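Local coordinates for protein CghA (Chaetomium globosum, PDB 6KBC) that belongs to a family of calycin-clan beta proteins with N- and C-terminal domains and holds the ligand WK1 in a pocket, at residues R258-P263 / Y267-N272; L243-Q248 / Y325-R330. All coordinates share one frame; numbering follows the deposited sequence.

Contact 1: R258-P263 / Y267-N272; sequences RLVSKP and YQNTVN
Arg258 to Val260 pair antiparallel with Val271 to Asn269, their strand axes 4.6 Å apart, and form the end of a beta hairpin in the C-terminal, calycin-clan part of CghA. Leu259 and Thr270 are the hydrogen-bonded pair. Thr270 N gives an almost straight bond to Leu259 O, and Leu259 N returns one to Thr270 O. Past this pair, Ser261 N bonds to Gln268 O at 2.8 Å.

Toward the turn, the Ser261 hydroxyl takes over. Its chi1 of 82° sets OG between the backbone N and the carbonyl carbon. From there OG donates to Lys262 O, and Gln268 N reaches OG in a weak, bent bond. Lys262 O also takes Tyr267 N at 3.3 Å, from the same face of its plane as the hydroxyl. Two donors on one carbonyl thus tie down the start of the turn. Lys262 NZ is held elsewhere, by Ala239 O, Gly236 O and Ser394 O.

Arg258, Val260, Asn269 and Val271 share one face of the sheet. Arg258 runs past Asn269, and its CD lies 3.6 Å from Asn269 OD1. That oxygen is hydrogen-bonded to Ser288, while the guanidinium makes a salt bridge with Asp241. Val260 CG2 sits over one face of the guanidinium, offset toward its rim. Its other methyl, CG1, meets Tyr267 near the ring plane. On the other face, Leu259 CB packs against Thr270 OG1, whose hydroxyl bonds to Val177 O. The Leu259 side chain is about 4 Å from WK1, so this hairpin reaches the ligand.

The Tyr267 ring folds back over the turn. Pro263 CA lies over one ring face, offset toward its rim, Tyr267 OH bonds to Asp395, and Pro263 CB comes within 3.7 Å of Tyr267 CE2.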
# COMPACT_ATOMS: atom_id res chain seq x y z
N ARG A 258 6.62 3.95 -4.61
CA ARG A 258 7.44 4.81 -5.46
C ARG A 258 6.54 5.67 -6.35
O ARG A 258 5.66 5.13 -7.03
CB ARG A 258 8.44 4.00 -6.32
CG ARG A 258 9.42 4.93 -7.11
CD ARG A 258 8.72 5.20 -8.43
NE ARG A 258 8.62 4.06 -9.34
CZ ARG A 258 7.62 3.88 -10.19
NH1 ARG A 258 6.46 4.47 -9.91
NH2 ARG A 258 7.67 2.92 -11.09
N LEU A 259 6.80 6.98 -6.39
CA LEU A 259 6.05 7.91 -7.22
C LEU A 259 6.99 8.54 -8.24
O LEU A 259 8.13 8.88 -7.92
CB LEU A 259 5.42 9.04 -6.42
CG LEU A 259 4.40 8.57 -5.38
CD1 LEU A 259 4.08 9.73 -4.48
CD2 LEU A 259 3.16 8.13 -6.13
N VAL A 260 6.49 8.71 -9.46
CA VAL A 260 7.13 9.53 -10.47
C VAL A 260 6.17 10.67 -10.80
O VAL A 260 5.01 10.43 -11.13
CB VAL A 260 7.49 8.72 -11.73
CG1 VAL A 260 8.18 9.62 -12.78
CG2 VAL A 260 8.39 7.52 -11.35
N SER A 261 6.66 11.91 -10.72
CA SER A 261 5.79 13.07 -10.83
C SER A 261 5.33 13.29 -12.27
O SER A 261 5.69 12.57 -13.21
CB SER A 261 6.52 14.31 -10.32
OG SER A 261 7.38 14.84 -11.33
N LYS A 262 4.50 14.33 -12.44
CA LYS A 262 4.15 14.85 -13.75
C LYS A 262 5.36 15.53 -14.40
O LYS A 262 6.30 15.91 -13.71
CB LYS A 262 3.02 15.87 -13.61
CG LYS A 262 1.68 15.29 -13.23
CD LYS A 262 1.02 14.58 -14.37
CE LYS A 262 -0.49 14.61 -14.22
NZ LYS A 262 -0.97 13.24 -13.84
N PRO A 263 5.33 15.73 -15.73
CA PRO A 263 6.43 16.48 -16.37
C PRO A 263 6.58 17.92 -15.89
O PRO A 263 7.67 18.48 -16.02
CB PRO A 263 6.07 16.44 -17.88
CG PRO A 263 4.62 16.04 -17.94
CD PRO A 263 4.40 15.16 -16.71
N TYR A 267 9.42 14.84 -13.79
CA TYR A 267 9.38 13.42 -13.44
C TYR A 267 10.21 13.16 -12.19
O TYR A 267 11.05 12.25 -12.15
CB TYR A 267 9.85 12.55 -14.60
CG TYR A 267 8.94 12.68 -15.79
CD1 TYR A 267 7.72 12.02 -15.81
CD2 TYR A 267 9.28 13.47 -16.88
CE1 TYR A 267 6.87 12.14 -16.88
CE2 TYR A 267 8.42 13.61 -17.98
CZ TYR A 267 7.23 12.93 -17.97
OH TYR A 267 6.36 13.02 -19.03
N GLN A 268 10.03 14.00 -11.18
CA GLN A 268 10.63 13.75 -9.88
C GLN A 268 10.35 12.31 -9.47
O GLN A 268 9.24 11.81 -9.62
CB GLN A 268 10.06 14.71 -8.83
CG GLN A 268 10.73 16.05 -8.86
CD GLN A 268 10.17 17.00 -7.86
OE1 GLN A 268 9.16 16.71 -7.21
NE2 GLN A 268 10.81 18.15 -7.73
N ASN A 269 11.40 11.66 -8.97
CA ASN A 269 11.40 10.24 -8.64
C ASN A 269 11.51 10.14 -7.12
O ASN A 269 12.55 10.48 -6.56
CB ASN A 269 12.59 9.57 -9.33
CG ASN A 269 12.39 8.09 -9.56
OD1 ASN A 269 11.44 7.48 -9.06
ND2 ASN A 269 13.30 7.49 -10.31
N THR A 270 10.42 9.73 -6.47
CA THR A 270 10.41 9.68 -5.01
C THR A 270 9.91 8.32 -4.54
O THR A 270 9.19 7.61 -5.25
CB THR A 270 9.54 10.80 -4.40
OG1 THR A 270 8.17 10.63 -4.79
CG2 THR A 270 10.02 12.18 -4.89
N VAL A 271 10.28 7.96 -3.30
CA VAL A 271 9.97 6.62 -2.81
C VAL A 271 10.02 6.60 -1.29
O VAL A 271 10.82 7.29 -0.66
CB VAL A 271 10.94 5.57 -3.41
CG1 VAL A 271 12.33 5.70 -2.82
CG2 VAL A 271 10.41 4.16 -3.19
N ASN A 272 9.17 5.77 -0.71
CA ASN A 272 9.31 5.37 0.68
C ASN A 272 9.30 3.84 0.65
O ASN A 272 8.28 3.24 0.34
CB ASN A 272 8.19 5.94 1.52
CG ASN A 272 8.48 5.83 3.00
OD1 ASN A 272 8.65 4.72 3.51
ND2 ASN A 272 8.62 6.97 3.67

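Contact 2: L243-Q248 / Y325-R330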
# COMPACT_ATOMS: atom_id res chain seq x y z
N LEU A 243 3.98 3.02 -7.88
CA LEU A 243 4.25 1.59 -7.73
C LEU A 243 4.17 1.21 -6.27
O LEU A 243 4.98 1.67 -5.46
CB LEU A 243 5.63 1.23 -8.28
CG LEU A 243 6.06 -0.21 -7.94
CD1 LEU A 243 5.17 -1.21 -8.64
CD2 LEU A 243 7.51 -0.41 -8.32
N PHE A 244 3.21 0.35 -5.93
CA PHE A 244 3.15 -0.32 -4.63
C PHE A 244 3.78 -1.70 -4.76
O PHE A 244 3.49 -2.42 -5.71
CB PHE A 244 1.71 -0.48 -4.14
CG PHE A 244 1.60 -1.27 -2.85
CD1 PHE A 244 1.72 -0.64 -1.62
CD2 PHE A 244 1.40 -2.65 -2.87
CE1 PHE A 244 1.64 -1.37 -0.41
CE2 PHE A 244 1.30 -3.39 -1.68
CZ PHE A 244 1.43 -2.74 -0.45
N VAL A 245 4.61 -2.08 -3.78
CA VAL A 245 5.15 -3.44 -3.73
C VAL A 245 5.09 -3.93 -2.30
O VAL A 245 5.49 -3.22 -1.38
CB VAL A 245 6.62 -3.53 -4.20
CG1 VAL A 245 7.13 -4.95 -4.06
CG2 VAL A 245 6.79 -3.04 -5.60
N ARG A 246 4.68 -5.18 -2.12
CA ARG A 246 5.01 -5.92 -0.91
C ARG A 246 5.37 -7.33 -1.32
O ARG A 246 4.57 -7.98 -2.00
CB ARG A 246 3.86 -5.94 0.09
CG ARG A 246 4.29 -6.60 1.42
CD ARG A 246 3.12 -6.85 2.35
NE ARG A 246 2.25 -5.69 2.50
CZ ARG A 246 2.55 -4.59 3.18
NH1 ARG A 246 3.72 -4.47 3.80
NH2 ARG A 246 1.65 -3.61 3.26
N ALA A 247 6.56 -7.78 -0.95
CA ALA A 247 7.02 -9.08 -1.41
C ALA A 247 7.90 -9.71 -0.35
O ALA A 247 8.59 -9.02 0.40
CB ALA A 247 7.82 -8.99 -2.71
N GLN A 248 7.92 -11.04 -0.35
CA GLN A 248 8.79 -11.82 0.52
C GLN A 248 9.46 -12.90 -0.31
O GLN A 248 8.79 -13.59 -1.08
CB GLN A 248 8.02 -12.45 1.68
CG GLN A 248 8.92 -13.33 2.58
CD GLN A 248 8.19 -13.90 3.78
OE1 GLN A 248 7.07 -14.41 3.65
NE2 GLN A 248 8.80 -13.79 4.95
N TYR A 325 8.64 -5.78 -12.58
CA TYR A 325 9.51 -4.71 -12.13
C TYR A 325 10.77 -5.32 -11.56
O TYR A 325 10.72 -6.37 -10.91
CB TYR A 325 8.84 -3.86 -11.05
CG TYR A 325 8.16 -2.60 -11.54
CD1 TYR A 325 8.88 -1.42 -11.69
CD2 TYR A 325 6.79 -2.58 -11.80
CE1 TYR A 325 8.25 -0.25 -12.14
CE2 TYR A 325 6.15 -1.44 -12.23
CZ TYR A 325 6.89 -0.27 -12.39
OH TYR A 325 6.26 0.88 -12.81
N ARG A 326 11.89 -4.65 -11.79
CA ARG A 326 13.12 -4.94 -11.06
C ARG A 326 13.23 -3.95 -9.92
O ARG A 326 12.98 -2.76 -10.11
CB ARG A 326 14.34 -4.85 -11.98
CG ARG A 326 15.67 -5.02 -11.25
CD ARG A 326 16.77 -5.32 -12.27
NE ARG A 326 16.46 -6.58 -12.94
CZ ARG A 326 16.83 -6.92 -14.17
NH1 ARG A 326 17.56 -6.09 -14.90
NH2 ARG A 326 16.46 -8.09 -14.67
N LEU A 327 13.55 -4.46 -8.72
CA LEU A 327 13.84 -3.64 -7.55
C LEU A 327 15.29 -3.86 -7.17
O LEU A 327 15.69 -4.98 -6.82
CB LEU A 327 12.97 -4.02 -6.34
CG LEU A 327 11.47 -3.86 -6.46
CD1 LEU A 327 10.84 -4.22 -5.10
CD2 LEU A 327 11.14 -2.45 -6.89
N GLU A 328 16.07 -2.79 -7.20
CA GLU A 328 17.47 -2.85 -6.79
C GLU A 328 17.61 -1.99 -5.55
O GLU A 328 17.49 -0.76 -5.63
CB GLU A 328 18.39 -2.38 -7.90
CG GLU A 328 19.85 -2.31 -7.52
CD GLU A 328 20.57 -1.41 -8.49
OE1 GLU A 328 21.23 -1.94 -9.39
OE2 GLU A 328 20.44 -0.17 -8.36
N PHE A 329 17.85 -2.62 -4.40
CA PHE A 329 18.07 -1.87 -3.17
C PHE A 329 19.55 -1.67 -2.96
O PHE A 329 20.35 -2.55 -3.24
CB PHE A 329 17.49 -2.62 -1.96
CG PHE A 329 16.00 -2.56 -1.87
CD1 PHE A 329 15.38 -1.54 -1.18
CD2 PHE A 329 15.22 -3.53 -2.48
CE1 PHE A 329 14.00 -1.50 -1.07
CE2 PHE A 329 13.84 -3.50 -2.39
CZ PHE A 329 13.23 -2.47 -1.68
N ARG A 330 19.92 -0.50 -2.45
CA ARG A 330 21.30 -0.22 -2.10
C ARG A 330 21.39 0.15 -0.63
O ARG A 330 20.51 0.84 -0.10
CB ARG A 330 21.89 0.91 -2.94
CG ARG A 330 21.75 0.67 -4.41
CD ARG A 330 22.67 1.59 -5.20
NE ARG A 330 22.32 1.50 -6.60
CZ ARG A 330 22.81 2.28 -7.55
NH1 ARG A 330 23.72 3.22 -7.24
NH2 ARG A 330 22.39 2.12 -8.81
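Tyr325 OH is met by two basic groups: Lys307 NZ in a hydrogen bond and Arg258 NH2 in a weak one. With the hydroxyl held there, the Tyr325 ring offers a face to Leu243. Leu243 CD2 sits over the ring centre in a CH-pi contact, 3.8 Å from the centroid and 11° off the ring normal. Its twin methyl, CD1, lies over the CD2-CE2 side of the same ring, 3.7 Å from Tyr325 CE2. The leucine and the tyrosine lie alongside one another, pointing opposite ways. Leu243 has CG anti to the backbone N. This carries CG toward the ring, and chi2 of 66° turns the methyls onto it.

Two residues further along each strand, Val245 and Leu327 meet tip to tip. Val245 CG1 comes to 3.9 Å from Leu327 CD1. Leu343 packs on both of them, and Thr305 touches Leu243 and Leu327.

The strands 239-249 and 324-330 are not paired with each other. The axes of these short segments cross at 71°, 10.6 Å apart at their closest, so side chains alone bridge the gap. This is consistent with two walls of a calycin-type barrel facing each other across its interior. Phe244 points to the other side of its strand, where it touches WK1. Glu328 and Arg330 likewise face away from Leu243 and Val245. There the arginine grips Glu328 OE2 side-on with NE and NH2, and Arg304 and Lys338 also bridge to Glu328.

Methyls and one ring face make the contact, without directional bonds across it. Lys307, and weakly Arg258, satisfy Tyr325 OH from outside, which would fix the ring that Leu243 packs on.

The centres of contacts 1 and 2 are 15 Å apart, and all four segments lie in the C-terminal, calycin-clan part of the protein. Along the chain the order is 243-248, 258-263, 267-272, 325-330, so contact 1 falls between the two halves of contact 2. Strands 239-249 and 252-261 are consecutive and adjacent in one sheet. They join the contacts directly, with Arg258 O 2.8 Å from Leu243 N in a probable hydrogen bond. Contact 1 binds neighbouring strands edge to edge, whereas contact 2 spans the space between strands that are not paired. Leu259 of contact 1 comes near WK1, while beside contact 2 it is Phe244, on the other side of its strand, that touches the ligand.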